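Local coordinates for putative cobalamin synthesis related protein (Corynebacterium diphtheriae, PDB 2NPN) that binds S-adenosylmethionine and, judging from its family, probably acts as a precorrin-6A synthase, a tetrapyrrole methyltransferase of cobalamin biosynthesis, at residues G111-E124 with D135-V147. Sequence-based numbering, arbitrary orientation.
With SAM (S-adenosylmethionine), chain C.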
loop_
_atom_site.group_PDB
_atom_site.type_symbol
_atom_site.label_atom_id
_atom_site.label_comp_id
_atom_site.label_asym_id
_atom_site.label_seq_id
_atom_site.Cartn_x
_atom_site.Cartn_y
_atom_site.Cartn_z
ATOM N N GLY A 111 -0.161 -3.726 2.079
ATOM C CA GLY A 111 -0.461 -2.975 3.294
ATOM C C GLY A 111 -1.849 -3.317 3.793
ATOM O O GLY A 111 -2.150 -4.510 4.001
ATOM N N ASP A 112 -2.681 -2.295 3.960
ATOM C CA ASP A 112 -4.102 -2.458 4.317
ATOM C C ASP A 112 -4.962 -2.050 3.110
ATOM O O ASP A 112 -4.649 -1.056 2.437
ATOM C CB ASP A 112 -4.455 -1.584 5.519
ATOM C CG ASP A 112 -5.854 -1.891 6.067
ATOM O OD1 ASP A 112 -5.973 -2.741 6.985
ATOM O OD2 ASP A 112 -6.806 -1.232 5.575
ATOM N N PRO A 113 -6.062 -2.786 2.831
ATOM C CA PRO A 113 -6.867 -2.442 1.668
ATOM C C PRO A 113 -7.525 -1.075 1.718
ATOM O O PRO A 113 -7.942 -0.537 0.667
ATOM C CB PRO A 113 -7.936 -3.572 1.626
ATOM C CG PRO A 113 -7.358 -4.661 2.447
ATOM C CD PRO A 113 -6.528 -4.022 3.498
ATOM N N SER A 114 -7.656 -0.519 2.919
ATOM C CA SER A 114 -8.402 0.737 3.066
ATOM C C SER A 114 -7.629 1.979 2.643
ATOM O O SER A 114 -8.256 3.051 2.426
ATOM C CB SER A 114 -8.775 0.955 4.538
ATOM O OG SER A 114 -7.625 1.259 5.321
ATOM N N LEU A 115 -6.300 1.864 2.562
ATOM C CA LEU A 115 -5.437 3.051 2.585
ATOM C C LEU A 115 -4.773 3.325 1.213
ATOM O O LEU A 115 -3.898 2.595 0.771
ATOM C CB LEU A 115 -4.388 2.906 3.689
ATOM C CG LEU A 115 -3.405 4.067 3.820
ATOM C CD1 LEU A 115 -4.108 5.368 4.180
ATOM C CD2 LEU A 115 -2.357 3.683 4.867
ATOM N N TYR A 116 -5.164 4.426 0.593
ATOM C CA TYR A 116 -4.608 4.825 -0.718
ATOM C C TYR A 116 -4.461 3.630 -1.660
ATOM O O TYR A 116 -3.395 3.397 -2.262
ATOM C CB TYR A 116 -3.289 5.606 -0.591
ATOM C CG TYR A 116 -3.439 6.935 0.114
ATOM C CD1 TYR A 116 -4.337 7.900 -0.349
ATOM C CD2 TYR A 116 -2.732 7.225 1.252
ATOM C CE1 TYR A 116 -4.513 9.133 0.283
ATOM C CE2 TYR A 116 -2.896 8.445 1.896
ATOM C CZ TYR A 116 -3.795 9.405 1.418
ATOM O OH TYR A 116 -3.991 10.589 2.096
ATOM N N ASP A 117 -5.555 2.919 -1.835
ATOM C CA ASP A 117 -5.603 1.765 -2.742
ATOM C C ASP A 117 -6.955 1.701 -3.413
ATOM O O ASP A 117 -7.978 1.942 -2.757
ATOM C CB ASP A 117 -5.327 0.464 -1.966
ATOM C CG ASP A 117 -5.160 -0.709 -2.879
ATOM O OD1 ASP A 117 -4.030 -0.942 -3.340
ATOM O OD2 ASP A 117 -6.183 -1.366 -3.193
ATOM N N SER A 118 -6.973 1.341 -4.701
ATOM C CA SER A 118 -8.212 1.389 -5.489
ATOM C C SER A 118 -8.921 0.039 -5.620
ATOM O O SER A 118 -10.007 -0.039 -6.225
ATOM C CB SER A 118 -7.908 1.914 -6.893
ATOM O OG SER A 118 -6.974 1.072 -7.528
ATOM N N THR A 119 -8.341 -1.039 -5.091
ATOM C CA THR A 119 -8.904 -2.386 -5.315
ATOM C C THR A 119 -10.365 -2.506 -4.906
ATOM O O THR A 119 -11.174 -3.037 -5.644
ATOM C CB THR A 119 -8.047 -3.491 -4.629
ATOM O OG1 THR A 119 -6.755 -3.495 -5.255
ATOM C CG2 THR A 119 -8.713 -4.864 -4.700
ATOM N N LEU A 120 -10.748 -1.991 -3.732
ATOM C CA LEU A 120 -12.154 -2.156 -3.284
ATOM C C LEU A 120 -13.105 -1.458 -4.247
ATOM O O LEU A 120 -14.152 -1.998 -4.613
ATOM C CB LEU A 120 -12.408 -1.650 -1.837
ATOM C CG LEU A 120 -11.925 -2.538 -0.681
ATOM C CD1 LEU A 120 -12.126 -1.879 0.712
ATOM C CD2 LEU A 120 -12.605 -3.899 -0.708
ATOM N N ARG A 121 -12.721 -0.252 -4.650
ATOM C CA ARG A 121 -13.508 0.542 -5.610
ATOM C C ARG A 121 -13.649 -0.202 -6.924
ATOM O O ARG A 121 -14.741 -0.255 -7.510
ATOM C CB ARG A 121 -12.818 1.895 -5.866
ATOM C CG ARG A 121 -13.032 2.962 -4.800
ATOM C CD ARG A 121 -12.785 4.379 -5.350
ATOM N NE ARG A 121 -11.564 4.477 -6.160
ATOM C CZ ARG A 121 -10.320 4.581 -5.686
ATOM N NH1 ARG A 121 -10.064 4.612 -4.380
ATOM N NH2 ARG A 121 -9.313 4.646 -6.540
ATOM N N ILE A 122 -12.540 -0.749 -7.408
ATOM C CA ILE A 122 -12.553 -1.503 -8.658
ATOM C C ILE A 122 -13.486 -2.698 -8.532
ATOM O O ILE A 122 -14.290 -2.976 -9.444
ATOM C CB ILE A 122 -11.118 -1.916 -9.098
ATOM C CG1 ILE A 122 -10.310 -0.666 -9.462
ATOM C CG2 ILE A 122 -11.145 -2.884 -10.273
ATOM C CD1 ILE A 122 -8.808 -0.885 -9.665
ATOM N N ILE A 123 -13.415 -3.411 -7.411
ATOM C CA ILE A 123 -14.264 -4.585 -7.212
ATOM C C ILE A 123 -15.733 -4.192 -7.216
ATOM O O ILE A 123 -16.583 -4.865 -7.804
ATOM C CB ILE A 123 -13.879 -5.317 -5.889
ATOM C CG1 ILE A 123 -12.577 -6.063 -6.085
ATOM C CG2 ILE A 123 -14.973 -6.297 -5.434
ATOM C CD1 ILE A 123 -11.852 -6.433 -4.779
ATOM N N GLU A 124 -16.046 -3.091 -6.551
ATOM C CA GLU A 124 -17.439 -2.649 -6.468
ATOM C C GLU A 124 -17.986 -2.255 -7.862
ATOM O O GLU A 124 -19.114 -2.612 -8.226
ATOM C CB GLU A 124 -17.532 -1.490 -5.476
ATOM C CG GLU A 124 -17.538 -1.848 -3.932
ATOM C CD GLU A 124 -17.131 -3.294 -3.528
ATOM O OE1 GLU A 124 -15.999 -3.475 -2.976
ATOM O OE2 GLU A 124 -17.974 -4.236 -3.688
ATOM N N ASP A 135 -20.210 -11.841 -1.798
ATOM C CA ASP A 135 -20.048 -11.231 -0.477
ATOM C C ASP A 135 -18.588 -10.780 -0.342
ATOM O O ASP A 135 -17.680 -11.622 -0.332
ATOM C CB ASP A 135 -20.422 -12.256 0.605
ATOM C CG ASP A 135 -20.168 -11.759 2.024
ATOM O OD1 ASP A 135 -20.144 -10.529 2.270
ATOM O OD2 ASP A 135 -19.995 -12.623 2.907
ATOM N N VAL A 136 -18.364 -9.462 -0.234
ATOM C CA VAL A 136 -17.011 -8.914 -0.121
ATOM C C VAL A 136 -16.593 -8.865 1.335
ATOM O O VAL A 136 -17.312 -8.295 2.145
ATOM C CB VAL A 136 -16.890 -7.534 -0.784
ATOM C CG1 VAL A 136 -15.464 -6.989 -0.623
ATOM C CG2 VAL A 136 -17.290 -7.638 -2.267
ATOM N N LYS A 137 -15.471 -9.488 1.660
ATOM C CA LYS A 137 -14.933 -9.507 3.016
ATOM C C LYS A 137 -13.493 -8.939 3.009
ATOM O O LYS A 137 -12.599 -9.469 2.344
ATOM C CB LYS A 137 -14.949 -10.930 3.582
ATOM C CG LYS A 137 -16.366 -11.573 3.624
ATOM C CD LYS A 137 -16.323 -12.991 4.140
ATOM C CE LYS A 137 -16.225 -13.055 5.673
ATOM N NZ LYS A 137 -16.698 -14.381 6.162
ATOM N N VAL A 138 -13.289 -7.878 3.780
ATOM C CA VAL A 138 -12.027 -7.183 3.788
ATOM C C VAL A 138 -11.249 -7.665 5.005
ATOM O O VAL A 138 -11.768 -7.709 6.134
ATOM C CB VAL A 138 -12.230 -5.674 3.831
ATOM C CG1 VAL A 138 -10.884 -4.949 3.895
ATOM C CG2 VAL A 138 -13.093 -5.201 2.664
ATOM N N ILE A 139 -9.978 -7.966 4.752
ATOM C CA ILE A 139 -9.059 -8.446 5.768
ATOM C C ILE A 139 -7.929 -7.414 5.924
ATOM O O ILE A 139 -7.179 -7.190 4.982
ATOM C CB ILE A 139 -8.508 -9.849 5.390
ATOM C CG1 ILE A 139 -9.673 -10.846 5.311
ATOM C CG2 ILE A 139 -7.425 -10.232 6.332
ATOM C CD1 ILE A 139 -9.241 -12.286 4.919
ATOM N N PRO A 140 -7.845 -6.740 7.091
ATOM C CA PRO A 140 -6.804 -5.730 7.314
ATOM C C PRO A 140 -5.403 -6.286 7.280
ATOM O O PRO A 140 -5.181 -7.460 7.587
ATOM C CB PRO A 140 -7.088 -5.201 8.721
ATOM C CG PRO A 140 -8.285 -5.850 9.203
ATOM C CD PRO A 140 -8.766 -6.862 8.233
ATOM N N GLY A 141 -4.469 -5.398 6.977
ATOM C CA GLY A 141 -3.059 -5.717 7.032
ATOM C C GLY A 141 -2.273 -4.528 7.548
ATOM O O GLY A 141 -2.780 -3.430 7.661
ATOM N N ILE A 142 -0.996 -4.786 7.781
ATOM C CA ILE A 142 -0.081 -3.796 8.320
ATOM C C ILE A 142 0.311 -2.776 7.255
ATOM O O ILE A 142 0.919 -3.098 6.239
ATOM C CB ILE A 142 1.173 -4.478 8.902
ATOM C CG1 ILE A 142 0.785 -5.425 10.032
ATOM C CG2 ILE A 142 2.157 -3.454 9.397
ATOM C CD1 ILE A 142 0.008 -4.834 11.175
ATOM N N THR A 143 0.062 -1.512 7.541
ATOM C CA THR A 143 0.333 -0.428 6.610
ATOM C C THR A 143 1.810 0.036 6.658
ATOM O O THR A 143 2.524 -0.197 7.629
ATOM C CB THR A 143 -0.546 0.820 6.945
ATOM O OG1 THR A 143 -0.106 1.394 8.186
ATOM C CG2 THR A 143 -2.065 0.517 6.986
ATOM N N ALA A 144 2.251 0.713 5.603
ATOM C CA ALA A 144 3.594 1.280 5.569
ATOM C C ALA A 144 3.808 2.266 6.741
ATOM O O ALA A 144 4.893 2.382 7.309
ATOM C CB ALA A 144 3.831 1.970 4.213
ATOM N N VAL A 145 2.753 3.008 7.082
ATOM C CA VAL A 145 2.807 3.945 8.228
ATOM C C VAL A 145 3.151 3.222 9.524
ATOM O O VAL A 145 3.961 3.683 10.345
ATOM C CB VAL A 145 1.444 4.679 8.400
ATOM C CG1 VAL A 145 1.498 5.656 9.561
ATOM C CG2 VAL A 145 1.019 5.383 7.096
ATOM N N GLN A 146 2.494 2.095 9.750
ATOM C CA GLN A 146 2.758 1.322 10.985
ATOM C C GLN A 146 4.157 0.745 10.996
ATOM O O GLN A 146 4.790 0.631 12.061
ATOM C CB GLN A 146 1.719 0.211 11.100
ATOM C CG GLN A 146 0.380 0.703 11.506
ATOM C CD GLN A 146 -0.656 -0.404 11.342
ATOM O OE1 GLN A 146 -1.057 -1.040 12.318
ATOM N NE2 GLN A 146 -1.087 -0.639 10.123
ATOM N N VAL A 147 4.668 0.348 9.827
ATOM C CA VAL A 147 6.054 -0.159 9.750
ATOM C C VAL A 147 7.031 1.010 10.002
ATOM O O VAL A 147 8.009 0.831 10.700
ATOM C CB VAL A 147 6.346 -0.901 8.446
ATOM C CG1 VAL A 147 7.755 -1.453 8.479
ATOM C CG2 VAL A 147 5.330 -2.084 8.269
HETATM N N SAM C . -2.313 0.302 1.094
HETATM C CA SAM C . -0.891 0.693 1.336
HETATM C C SAM C . -0.561 0.702 2.817
HETATM O O SAM C . 0.609 0.998 3.181
HETATM O OXT SAM C . -1.439 0.374 3.640
HETATM C CB SAM C . -0.590 2.059 0.693
HETATM C CG SAM C . -0.635 2.051 -0.835
HETATM S SD SAM C . -0.161 3.613 -1.655
HETATM C CE SAM C . -0.527 3.075 -3.351
HETATM C "C5'" SAM C . 1.652 3.599 -1.880
HETATM C "C4'" SAM C . 2.419 4.471 -0.871
HETATM O "O4'" SAM C . 2.544 3.777 0.326
HETATM C "C3'" SAM C . 3.859 4.807 -1.261
HETATM O "O3'" SAM C . 3.938 5.906 -2.133
HETATM C "C2'" SAM C . 4.528 5.067 0.062
HETATM O "O2'" SAM C . 4.120 6.328 0.562
HETATM C "C1'" SAM C . 3.855 3.972 0.863
HETATM N N9 SAM C . 4.614 2.702 0.863
HETATM C C8 SAM C . 4.111 1.469 0.479
HETATM N N7 SAM C . 5.025 0.515 0.679
HETATM C C5 SAM C . 6.115 1.117 1.242
HETATM C C6 SAM C . 7.322 0.625 1.718
HETATM N N6 SAM C . 7.637 -0.695 1.657
HETATM N N1 SAM C . 8.242 1.513 2.262
HETATM C C2 SAM C . 7.917 2.849 2.393
HETATM N N3 SAM C . 6.725 3.340 1.933
HETATM C C4 SAM C . 5.818 2.493 1.386
#
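The S-adenosylmethionine pocket of this tetrapyrrole methylase is built partly from two neighbouring loops, and the contact of Asp112 with Gly141 shows how such loops are fastened together. With CG anti to the backbone N (chi1 -171°), the carboxylate is carried to Gly141 N, from which Asp112 OD1 accepts at 3.1 Å, on the anti side and 34° out of the carboxylate plane. The other oxygen, OD2, closes an Asx turn: Ser114 N and Ser114 OG reach it from opposite faces, so three bonds fix the rotation of the carboxylate. Asp112 CB lies 3.5 Å from Thr143 CG2, and Leu115 CD2 meets the same methyl. The backbones come close enough for two CA-H...O contacts, the shorter from Gly111 CA to Ile142 O at 3.3 Å. Further out, helix 119-130 packs on edge strand 134-139, Leu120 CD2 lying 3.6 Å from Val138 CG2, while the Pro113 ring and Val138 lie alongside each other, pointing opposite ways. Both loops share the ligand's carboxylate: Asp112 N donates to OXT at 3.0 Å and Ala144 N, at a helix start, to O at 2.9 Å. Joining the loops through Asp112 is consistent with holding these N-H donors at the carboxylate's spacing, and the helix end would probably add to the pull on the anion.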